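Local coordinates for protein putative dehydratase (Salmonella enterica subsp. enterica serovar Enteritidis, PDB 3TW9) that catalyses, with low activity and one bound magnesium ion per subunit, the dehydration of D-gluconate to 2-dehydro-3-deoxy-D-gluconate, probably not its main role in the cell, at residues I51-G62 with V119-L130; S356-M364 with L385-P393. All blocks are in the same frame, centred on the assembly; numbering follows the deposited sequence.

Contact 1: residues I51-G62 with V119-L130; sequences IETNEPGLYGLG and VDMALWDIKGKL
Ile51 lowers its CD1 onto the helix, 3.7 Å from Ala122 CB, where Val119 and Leu123 also meet it. Its other branch, CG2, lies against Ile126 CD1, the two isoleucines crossing at about a right angle. Thr53 meets the same Ile126 tip to tip through CG2, while its OG1 closes an ST turn by accepting from Glu55 N and also donates to Leu58 O, bracing the type II turn from Glu55 to Leu58. Leu58 then straddles the end of the helical segment: CD1 slides past Lys129 CB at 3.6 Å, and CD2 touches Leu130 CD2. At Tyr59 the contact turns polar. The extended Lys129 chain runs up to bond Tyr59 O from NZ at 2.9 Å, coming in 34° out of the carbonyl plane. The same ammonium makes an off-centre cation-pi contact, 4.1 Å from the Tyr59 ring centroid, and donates to a water that links Gly57 O with Tyr59 N; the ring's hydroxyl is hydrogen-bonded to Asp411. Gly60 lets the strand settle on the helix, its CA 3.4 Å from Ala122 O, a place where a CB would clash. Leu61 N donates to the anti lone pair of Asp125 OD2 at 2.9 Å, and the other carboxylate oxygen takes Leu408 N. Gly62 CA rests on Met121 CB. This is the hairpin of the three-stranded antiparallel sheet packed on helix 110-131 in the enolase superfamily's N-terminal capping domain. Tyr59 O and Leu61 N point off the outer edge of strand 59-63, where Lys129 and Asp125 replace a further strand; their own long ion pair adds little.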
loop_
_atom_site.group_PDB
_atom_site.type_symbol
_atom_site.label_atom_id
_atom_site.label_comp_id
_atom_site.label_asym_id
_atom_site.label_seq_id
_atom_site.Cartn_x
_atom_site.Cartn_y
_atom_site.Cartn_z
ATOM N N ILE C 51 -7.978 -20.834 12.427
ATOM C CA ILE C 51 -9.211 -20.781 11.661
ATOM C C ILE C 51 -9.325 -22.048 10.823
ATOM O O ILE C 51 -8.492 -22.287 9.956
ATOM C CB ILE C 51 -9.262 -19.522 10.739
ATOM C CG1 ILE C 51 -9.366 -18.246 11.590
ATOM C CG2 ILE C 51 -10.449 -19.592 9.775
ATOM C CD1 ILE C 51 -9.554 -16.991 10.780
ATOM N N GLU C 52 -10.349 -22.849 11.093
ATOM C CA GLU C 52 -10.583 -24.061 10.315
ATOM C C GLU C 52 -11.549 -23.806 9.162
ATOM O O GLU C 52 -12.406 -22.919 9.224
ATOM C CB GLU C 52 -11.083 -25.201 11.209
ATOM C CG GLU C 52 -10.006 -25.771 12.125
ATOM C CD GLU C 52 -10.540 -26.820 13.077
ATOM O OE1 GLU C 52 -11.756 -26.803 13.361
ATOM O OE2 GLU C 52 -9.740 -27.659 13.538
ATOM N N THR C 53 -11.402 -24.581 8.098
ATOM C CA THR C 53 -12.304 -24.438 6.969
ATOM C C THR C 53 -13.062 -25.739 6.705
ATOM O O THR C 53 -12.833 -26.753 7.381
ATOM C CB THR C 53 -11.561 -24.062 5.697
ATOM O OG1 THR C 53 -10.767 -25.175 5.276
ATOM C CG2 THR C 53 -10.680 -22.826 5.923
ATOM N N ASN C 54 -13.948 -25.698 5.710
ATOM C CA ASN C 54 -14.665 -26.897 5.255
ATOM C C ASN C 54 -13.883 -27.732 4.238
ATOM O O ASN C 54 -14.421 -28.662 3.655
ATOM C CB ASN C 54 -16.068 -26.540 4.726
ATOM C CG ASN C 54 -16.040 -25.641 3.502
ATOM O OD1 ASN C 54 -15.046 -24.979 3.216
ATOM N ND2 ASN C 54 -17.157 -25.592 2.787
ATOM N N GLU C 55 -12.619 -27.380 4.019
ATOM C CA GLU C 55 -11.693 -28.191 3.254
ATOM C C GLU C 55 -10.815 -28.902 4.273
ATOM O O GLU C 55 -10.125 -28.237 5.051
ATOM C CB GLU C 55 -10.838 -27.311 2.341
ATOM C CG GLU C 55 -9.815 -28.062 1.497
ATOM C CD GLU C 55 -10.386 -28.541 0.179
ATOM O OE1 GLU C 55 -10.885 -27.691 -0.596
ATOM O OE2 GLU C 55 -10.326 -29.761 -0.084
ATOM N N PRO C 56 -10.854 -30.252 4.291
ATOM C CA PRO C 56 -10.074 -31.048 5.247
ATOM C C PRO C 56 -8.574 -30.778 5.190
ATOM O O PRO C 56 -7.963 -30.807 4.116
ATOM C CB PRO C 56 -10.377 -32.501 4.827
ATOM C CG PRO C 56 -11.702 -32.421 4.201
ATOM C CD PRO C 56 -11.695 -31.116 3.443
ATOM N N GLY C 57 -7.990 -30.498 6.346
ATOM C CA GLY C 57 -6.550 -30.253 6.422
ATOM C C GLY C 57 -6.162 -28.797 6.245
ATOM O O GLY C 57 -5.037 -28.410 6.592
ATOM N N LEU C 58 -7.081 -27.990 5.709
ATOM C CA LEU C 58 -6.807 -26.567 5.443
ATOM C C LEU C 58 -7.266 -25.639 6.570
ATOM O O LEU C 58 -8.460 -25.523 6.876
ATOM C CB LEU C 58 -7.402 -26.114 4.110
ATOM C CG LEU C 58 -7.260 -24.625 3.746
ATOM C CD1 LEU C 58 -5.804 -24.176 3.543
ATOM C CD2 LEU C 58 -8.097 -24.360 2.526
ATOM N N TYR C 59 -6.288 -25.000 7.192
ATOM C CA TYR C 59 -6.532 -24.070 8.286
ATOM C C TYR C 59 -5.447 -23.021 8.250
ATOM O O TYR C 59 -4.433 -23.204 7.579
ATOM C CB TYR C 59 -6.506 -24.771 9.647
ATOM C CG TYR C 59 -5.254 -25.567 9.925
ATOM C CD1 TYR C 59 -4.072 -24.957 10.380
ATOM C CD2 TYR C 59 -5.262 -26.959 9.764
ATOM C CE1 TYR C 59 -2.927 -25.717 10.645
ATOM C CE2 TYR C 59 -4.131 -27.718 10.024
ATOM C CZ TYR C 59 -2.980 -27.103 10.466
ATOM O OH TYR C 59 -1.886 -27.882 10.713
ATOM N N GLY C 60 -5.656 -21.942 8.998
ATOM C CA GLY C 60 -4.713 -20.828 9.009
ATOM C C GLY C 60 -4.443 -20.455 10.456
ATOM O O GLY C 60 -5.310 -20.643 11.332
ATOM N N LEU C 61 -3.243 -19.937 10.707
ATOM C CA LEU C 61 -2.841 -19.493 12.026
ATOM C C LEU C 61 -2.479 -18.014 12.001
ATOM O O LEU C 61 -1.843 -17.537 11.045
ATOM C CB LEU C 61 -1.640 -20.265 12.566
ATOM C CG LEU C 61 -1.834 -21.773 12.651
ATOM C CD1 LEU C 61 -0.500 -22.371 13.057
ATOM C CD2 LEU C 61 -2.950 -22.085 13.645
ATOM N N GLY C 62 -2.843 -17.326 13.084
ATOM C CA GLY C 62 -2.553 -15.912 13.222
ATOM C C GLY C 62 -2.143 -15.559 14.636
ATOM O O GLY C 62 -2.517 -16.236 15.582
ATOM N N VAL C 119 -7.239 -13.283 13.251
ATOM C CA VAL C 119 -8.031 -13.629 12.108
ATOM C C VAL C 119 -7.346 -13.279 10.784
ATOM O O VAL C 119 -7.235 -14.125 9.907
ATOM C CB VAL C 119 -9.417 -12.919 12.213
ATOM C CG1 VAL C 119 -10.214 -13.058 10.938
ATOM C CG2 VAL C 119 -10.200 -13.432 13.437
ATOM N N ASP C 120 -6.876 -12.030 10.648
ATOM C CA ASP C 120 -6.291 -11.561 9.398
ATOM C C ASP C 120 -5.087 -12.405 8.975
ATOM O O ASP C 120 -4.987 -12.834 7.810
ATOM C CB ASP C 120 -5.889 -10.084 9.532
ATOM C CG ASP C 120 -5.352 -9.514 8.249
ATOM O OD1 ASP C 120 -6.156 -9.253 7.343
ATOM O OD2 ASP C 120 -4.111 -9.375 8.150
ATOM N N MET C 121 -4.183 -12.629 9.916
ATOM C CA MET C 121 -2.977 -13.424 9.656
ATOM C C MET C 121 -3.357 -14.864 9.267
ATOM O O MET C 121 -2.796 -15.412 8.314
ATOM C CB MET C 121 -2.047 -13.451 10.865
ATOM C CG MET C 121 -1.359 -12.160 11.211
ATOM S SD MET C 121 -0.032 -12.550 12.330
ATOM C CE MET C 121 0.454 -10.899 12.810
ATOM N N ALA C 122 -4.316 -15.458 9.985
ATOM C CA ALA C 122 -4.792 -16.824 9.656
ATOM C C ALA C 122 -5.339 -16.888 8.251
ATOM O O ALA C 122 -5.077 -17.826 7.532
ATOM C CB ALA C 122 -5.845 -17.282 10.646
ATOM N N LEU C 123 -6.081 -15.858 7.841
ATOM C CA LEU C 123 -6.626 -15.824 6.478
ATOM C C LEU C 123 -5.536 -15.714 5.410
ATOM O O LEU C 123 -5.636 -16.358 4.361
ATOM C CB LEU C 123 -7.634 -14.679 6.300
ATOM C CG LEU C 123 -8.881 -14.769 7.184
ATOM C CD1 LEU C 123 -9.783 -13.564 6.975
ATOM C CD2 LEU C 123 -9.684 -16.046 6.926
ATOM N N TRP C 124 -4.498 -14.923 5.688
ATOM C CA TRP C 124 -3.344 -14.828 4.774
ATOM C C TRP C 124 -2.645 -16.187 4.654
ATOM O O TRP C 124 -2.271 -16.589 3.560
ATOM C CB TRP C 124 -2.359 -13.733 5.217
ATOM C CG TRP C 124 -2.773 -12.367 4.726
ATOM C CD1 TRP C 124 -3.315 -11.354 5.475
ATOM C CD2 TRP C 124 -2.717 -11.885 3.371
ATOM N NE1 TRP C 124 -3.574 -10.264 4.674
ATOM C CE2 TRP C 124 -3.230 -10.570 3.374
ATOM C CE3 TRP C 124 -2.278 -12.440 2.153
ATOM C CZ2 TRP C 124 -3.327 -9.793 2.195
ATOM C CZ3 TRP C 124 -2.369 -11.667 0.979
ATOM C CH2 TRP C 124 -2.886 -10.356 1.017
ATOM N N ASP C 125 -2.489 -16.865 5.796
ATOM C CA ASP C 125 -1.971 -18.241 5.863
ATOM C C ASP C 125 -2.803 -19.160 4.946
ATOM O O ASP C 125 -2.248 -19.831 4.079
ATOM C CB ASP C 125 -2.018 -18.723 7.332
ATOM C CG ASP C 125 -1.152 -19.961 7.609
ATOM O OD1 ASP C 125 -0.164 -20.200 6.893
ATOM O OD2 ASP C 125 -1.458 -20.658 8.600
ATOM N N ILE C 126 -4.130 -19.144 5.123
ATOM C CA ILE C 126 -5.051 -19.889 4.288
ATOM C C ILE C 126 -4.866 -19.565 2.811
ATOM O O ILE C 126 -4.740 -20.476 1.997
ATOM C CB ILE C 126 -6.526 -19.740 4.754
ATOM C CG1 ILE C 126 -6.768 -20.564 6.019
ATOM C CG2 ILE C 126 -7.524 -20.174 3.674
ATOM C CD1 ILE C 126 -7.906 -19.985 6.877
ATOM N N LYS C 127 -4.789 -18.275 2.465
ATOM C CA LYS C 127 -4.593 -17.871 1.066
ATOM C C LYS C 127 -3.271 -18.410 0.471
ATOM O O LYS C 127 -3.247 -18.868 -0.673
ATOM C CB LYS C 127 -4.670 -16.334 0.925
ATOM C CG LYS C 127 -4.799 -15.833 -0.545
ATOM C CD LYS C 127 -5.139 -14.337 -0.607
ATOM C CE LYS C 127 -6.617 -14.046 -0.249
ATOM N NZ LYS C 127 -7.572 -14.223 -1.374
ATOM N N GLY C 128 -2.201 -18.347 1.251
ATOM C CA GLY C 128 -0.898 -18.906 0.859
ATOM C C GLY C 128 -0.914 -20.410 0.665
ATOM O O GLY C 128 -0.377 -20.912 -0.330
ATOM N N LYS C 129 -1.535 -21.130 1.605
ATOM C CA LYS C 129 -1.750 -22.573 1.462
ATOM C C LYS C 129 -2.538 -22.893 0.202
ATOM O O LYS C 129 -2.130 -23.743 -0.566
ATOM C CB LYS C 129 -2.395 -23.180 2.724
ATOM C CG LYS C 129 -1.468 -23.097 3.944
ATOM C CD LYS C 129 -2.117 -23.616 5.184
ATOM C CE LYS C 129 -1.167 -23.595 6.356
ATOM N NZ LYS C 129 -1.766 -24.308 7.524
ATOM N N LEU C 130 -3.637 -22.184 -0.033
ATOM C CA LEU C 130 -4.429 -22.370 -1.247
ATOM C C LEU C 130 -3.653 -22.105 -2.533
ATOM O O LEU C 130 -3.795 -22.843 -3.515
ATOM C CB LEU C 130 -5.687 -21.500 -1.234
ATOM C CG LEU C 130 -6.892 -21.958 -0.418
ATOM C CD1 LEU C 130 -7.885 -20.821 -0.397
ATOM C CD2 LEU C 130 -7.519 -23.217 -1.004
HETATM O O HOH W 1 -3.468 -26.428 6.576
#

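Contact 2: residues S356-M364 with L385-P393; sequences SPVGVCANM and LRDVFPGCP
Pro357 sets the CB-CG-CD side of its ring down on one face of Phe389, its own ring tilted well away from parallel. Its CD stands above the middle of the aromatic face, 3.6 Å from the centroid and 14° off the ring normal, a clear CH-pi contact; CG comes to 3.5 Å from Phe389 CD2, and CB reaches back over the root of the ring. With CG anti to its own carbonyl carbon (chi1 -65°), Phe389 presents this face to the first turn of helix 357-369. Val358 CG2 comes in obliquely on the proline's side, beyond the CD1-CE1 bond, 4.0 Å from Phe389 CE1. Around the proline, Leu385 CD2 touches Pro357 CG, and Cys392 SG packs on Pro357 CB at 3.9 Å. Ser356 caps this helix: its OG takes a nearly straight bond from Gly359 N and a weak one from Val358 N, fixing the turn that carries the proline. A second patch forms round Pro393. The Met364 side chain crosses Pro393 obliquely, its SD 3.6 Å from Pro393 CG, and Cys361 SG sits 4.0 Å from Pro393 CD. Val360 CG1 adds a looser contact with the same ring. No hydrogen bond joins the segments, so the fit depends on apolar shape. Gly391, with positive phi (111°), carries the chain from Phe389 round to Pro393. The helix is one of those surrounding the barrel of the enolase-type C-terminal domain: Met364 also packs on strand 147-152 through Ile147 and Leu149, while Leu46 and Val48 of strand 46-53 reach Ser356, Leu385 and Phe389 from the N-terminal domain.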
loop_
_atom_site.group_PDB
_atom_site.type_symbol
_atom_site.label_atom_id
_atom_site.label_comp_id
_atom_site.label_asym_id
_atom_site.label_seq_id
_atom_site.Cartn_x
_atom_site.Cartn_y
_atom_site.Cartn_z
ATOM N N SER C 356 4.102 -14.359 19.218
ATOM C CA SER C 356 4.181 -15.792 18.947
ATOM C C SER C 356 5.123 -16.045 17.773
ATOM O O SER C 356 5.392 -15.141 16.967
ATOM C CB SER C 356 2.790 -16.382 18.692
ATOM O OG SER C 356 2.331 -16.122 17.375
ATOM N N PRO C 357 5.635 -17.283 17.652
ATOM C CA PRO C 357 6.370 -17.575 16.423
ATOM C C PRO C 357 5.577 -17.317 15.127
ATOM O O PRO C 357 6.180 -17.045 14.073
ATOM C CB PRO C 357 6.725 -19.059 16.592
ATOM C CG PRO C 357 6.963 -19.149 18.108
ATOM C CD PRO C 357 5.772 -18.374 18.648
ATOM N N VAL C 358 4.245 -17.381 15.202
ATOM C CA VAL C 358 3.399 -17.043 14.063
ATOM C C VAL C 358 3.565 -15.536 13.728
ATOM O O VAL C 358 3.774 -15.181 12.585
ATOM C CB VAL C 358 1.906 -17.356 14.339
ATOM C CG1 VAL C 358 1.017 -16.964 13.144
ATOM C CG2 VAL C 358 1.701 -18.860 14.676
ATOM N N GLY C 359 3.469 -14.676 14.737
ATOM C CA GLY C 359 3.789 -13.235 14.561
ATOM C C GLY C 359 5.223 -12.993 14.082
ATOM O O GLY C 359 5.479 -12.083 13.295
ATOM N N VAL C 360 6.169 -13.792 14.581
ATOM C CA VAL C 360 7.584 -13.686 14.125
ATOM C C VAL C 360 7.657 -13.910 12.610
ATOM O O VAL C 360 8.259 -13.123 11.871
ATOM C CB VAL C 360 8.512 -14.644 14.933
ATOM C CG1 VAL C 360 9.921 -14.727 14.302
ATOM C CG2 VAL C 360 8.620 -14.142 16.363
ATOM N N CYS C 361 6.995 -14.963 12.145
ATOM C CA CYS C 361 6.928 -15.257 10.710
ATOM C C CYS C 361 6.171 -14.179 9.933
ATOM O O CYS C 361 6.604 -13.803 8.867
ATOM C CB CYS C 361 6.326 -16.630 10.442
ATOM S SG CYS C 361 7.382 -18.001 11.023
ATOM N N ALA C 362 5.068 -13.667 10.477
ATOM C CA ALA C 362 4.329 -12.590 9.810
ATOM C C ALA C 362 5.218 -11.367 9.558
ATOM O O ALA C 362 5.238 -10.884 8.418
ATOM C CB ALA C 362 3.120 -12.179 10.624
ATOM N N ASN C 363 5.952 -10.911 10.589
ATOM C CA ASN C 363 6.963 -9.809 10.457
ATOM C C ASN C 363 7.874 -10.083 9.290
ATOM O O ASN C 363 8.162 -9.206 8.508
ATOM C CB ASN C 363 7.895 -9.673 11.666
ATOM C CG ASN C 363 7.229 -9.079 12.924
ATOM O OD1 ASN C 363 6.062 -8.662 12.929
ATOM N ND2 ASN C 363 7.999 -9.036 13.999
ATOM N N MET C 364 8.357 -11.322 9.193
ATOM C CA MET C 364 9.406 -11.634 8.231
ATOM C C MET C 364 8.894 -11.775 6.805
ATOM O O MET C 364 9.593 -11.422 5.871
ATOM C CB MET C 364 10.209 -12.855 8.706
ATOM C CG MET C 364 11.068 -12.522 9.923
ATOM S SD MET C 364 11.933 -13.992 10.520
ATOM C CE MET C 364 12.870 -13.278 11.879
ATOM N N LEU C 385 9.356 -23.343 22.517
ATOM C CA LEU C 385 8.781 -22.582 21.404
ATOM C C LEU C 385 8.974 -23.277 20.074
ATOM O O LEU C 385 8.049 -23.335 19.277
ATOM C CB LEU C 385 9.361 -21.171 21.328
ATOM C CG LEU C 385 8.776 -20.188 22.333
ATOM C CD1 LEU C 385 9.649 -18.950 22.379
ATOM C CD2 LEU C 385 7.326 -19.867 21.999
ATOM N N ARG C 386 10.186 -23.785 19.834
ATOM C CA ARG C 386 10.489 -24.494 18.588
ATOM C C ARG C 386 9.674 -25.784 18.451
ATOM O O ARG C 386 9.261 -26.156 17.350
ATOM C CB ARG C 386 11.997 -24.787 18.485
ATOM C CG ARG C 386 12.843 -23.601 17.996
ATOM C CD ARG C 386 14.356 -23.955 17.898
ATOM N NE ARG C 386 14.969 -24.152 19.215
ATOM C CZ ARG C 386 15.499 -23.182 19.956
ATOM N NH1 ARG C 386 15.504 -21.935 19.508
ATOM N NH2 ARG C 386 16.022 -23.453 21.152
ATOM N N ASP C 387 9.422 -26.424 19.590
ATOM C CA ASP C 387 8.753 -27.722 19.650
ATOM C C ASP C 387 7.265 -27.527 19.379
ATOM O O ASP C 387 6.663 -28.247 18.579
ATOM C CB ASP C 387 8.971 -28.336 21.046
ATOM C CG ASP C 387 8.546 -29.795 21.132
ATOM O OD1 ASP C 387 8.585 -30.506 20.113
ATOM O OD2 ASP C 387 8.183 -30.239 22.239
ATOM N N VAL C 388 6.692 -26.509 20.022
ATOM C CA VAL C 388 5.270 -26.200 19.894
ATOM C C VAL C 388 4.928 -25.640 18.517
ATOM O O VAL C 388 3.862 -25.918 17.965
ATOM C CB VAL C 388 4.786 -25.265 21.044
ATOM C CG1 VAL C 388 3.327 -24.772 20.805
ATOM C CG2 VAL C 388 4.851 -25.993 22.407
ATOM N N PHE C 389 5.861 -24.875 17.958
ATOM C CA PHE C 389 5.659 -24.174 16.682
ATOM C C PHE C 389 6.660 -24.607 15.612
ATOM O O PHE C 389 7.632 -23.882 15.352
ATOM C CB PHE C 389 5.805 -22.651 16.863
ATOM C CG PHE C 389 4.762 -22.026 17.737
ATOM C CD1 PHE C 389 3.565 -21.562 17.182
ATOM C CD2 PHE C 389 4.985 -21.874 19.105
ATOM C CE1 PHE C 389 2.597 -20.959 17.979
ATOM C CE2 PHE C 389 4.031 -21.276 19.917
ATOM C CZ PHE C 389 2.820 -20.818 19.344
ATOM N N PRO C 390 6.430 -25.772 14.972
ATOM C CA PRO C 390 7.357 -26.199 13.916
ATOM C C PRO C 390 7.314 -25.295 12.672
ATOM O O PRO C 390 6.226 -24.930 12.192
ATOM C CB PRO C 390 6.895 -27.629 13.579
ATOM C CG PRO C 390 5.513 -27.723 14.055
ATOM C CD PRO C 390 5.422 -26.813 15.259
ATOM N N GLY C 391 8.504 -24.945 12.173
ATOM C CA GLY C 391 8.643 -24.015 11.054
ATOM C C GLY C 391 9.259 -22.664 11.419
ATOM O O GLY C 391 9.286 -21.763 10.568
ATOM N N CYS C 392 9.768 -22.524 12.647
ATOM C CA CYS C 392 10.490 -21.295 13.066
ATOM C C CYS C 392 11.626 -20.981 12.082
ATOM O O CYS C 392 12.259 -21.902 11.550
ATOM C CB CYS C 392 11.028 -21.406 14.503
ATOM S SG CYS C 392 9.761 -21.360 15.793
ATOM N N PRO C 393 11.850 -19.691 11.790
ATOM C CA PRO C 393 12.844 -19.275 10.816
ATOM C C PRO C 393 14.262 -19.634 11.218
ATOM O O PRO C 393 14.611 -19.661 12.419
ATOM C CB PRO C 393 12.704 -17.742 10.792
ATOM C CG PRO C 393 11.351 -17.485 11.309
ATOM C CD PRO C 393 11.108 -18.536 12.336
#

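How the contacts relate
From the N terminus, contact 1 closes first, bringing the hairpin of 51-62 onto helix 110-131 across a mainly helical stretch of 56 residues within the N-terminal domain. Contact 2 follows much later, after most of the barrel, and closes a shorter loop of 20 residues that includes strand 376-377. The two loops neither nest nor cross; they come in series. In space, however, their centres are 16 Å apart and their edges meet: Val358 CG1 packs against Leu61 O at 3.6 Å, and Met121 SD lies equally close to Ala362 CB. Helix 357-369 thus joins the N-terminal sheet and helix to the barrel domain.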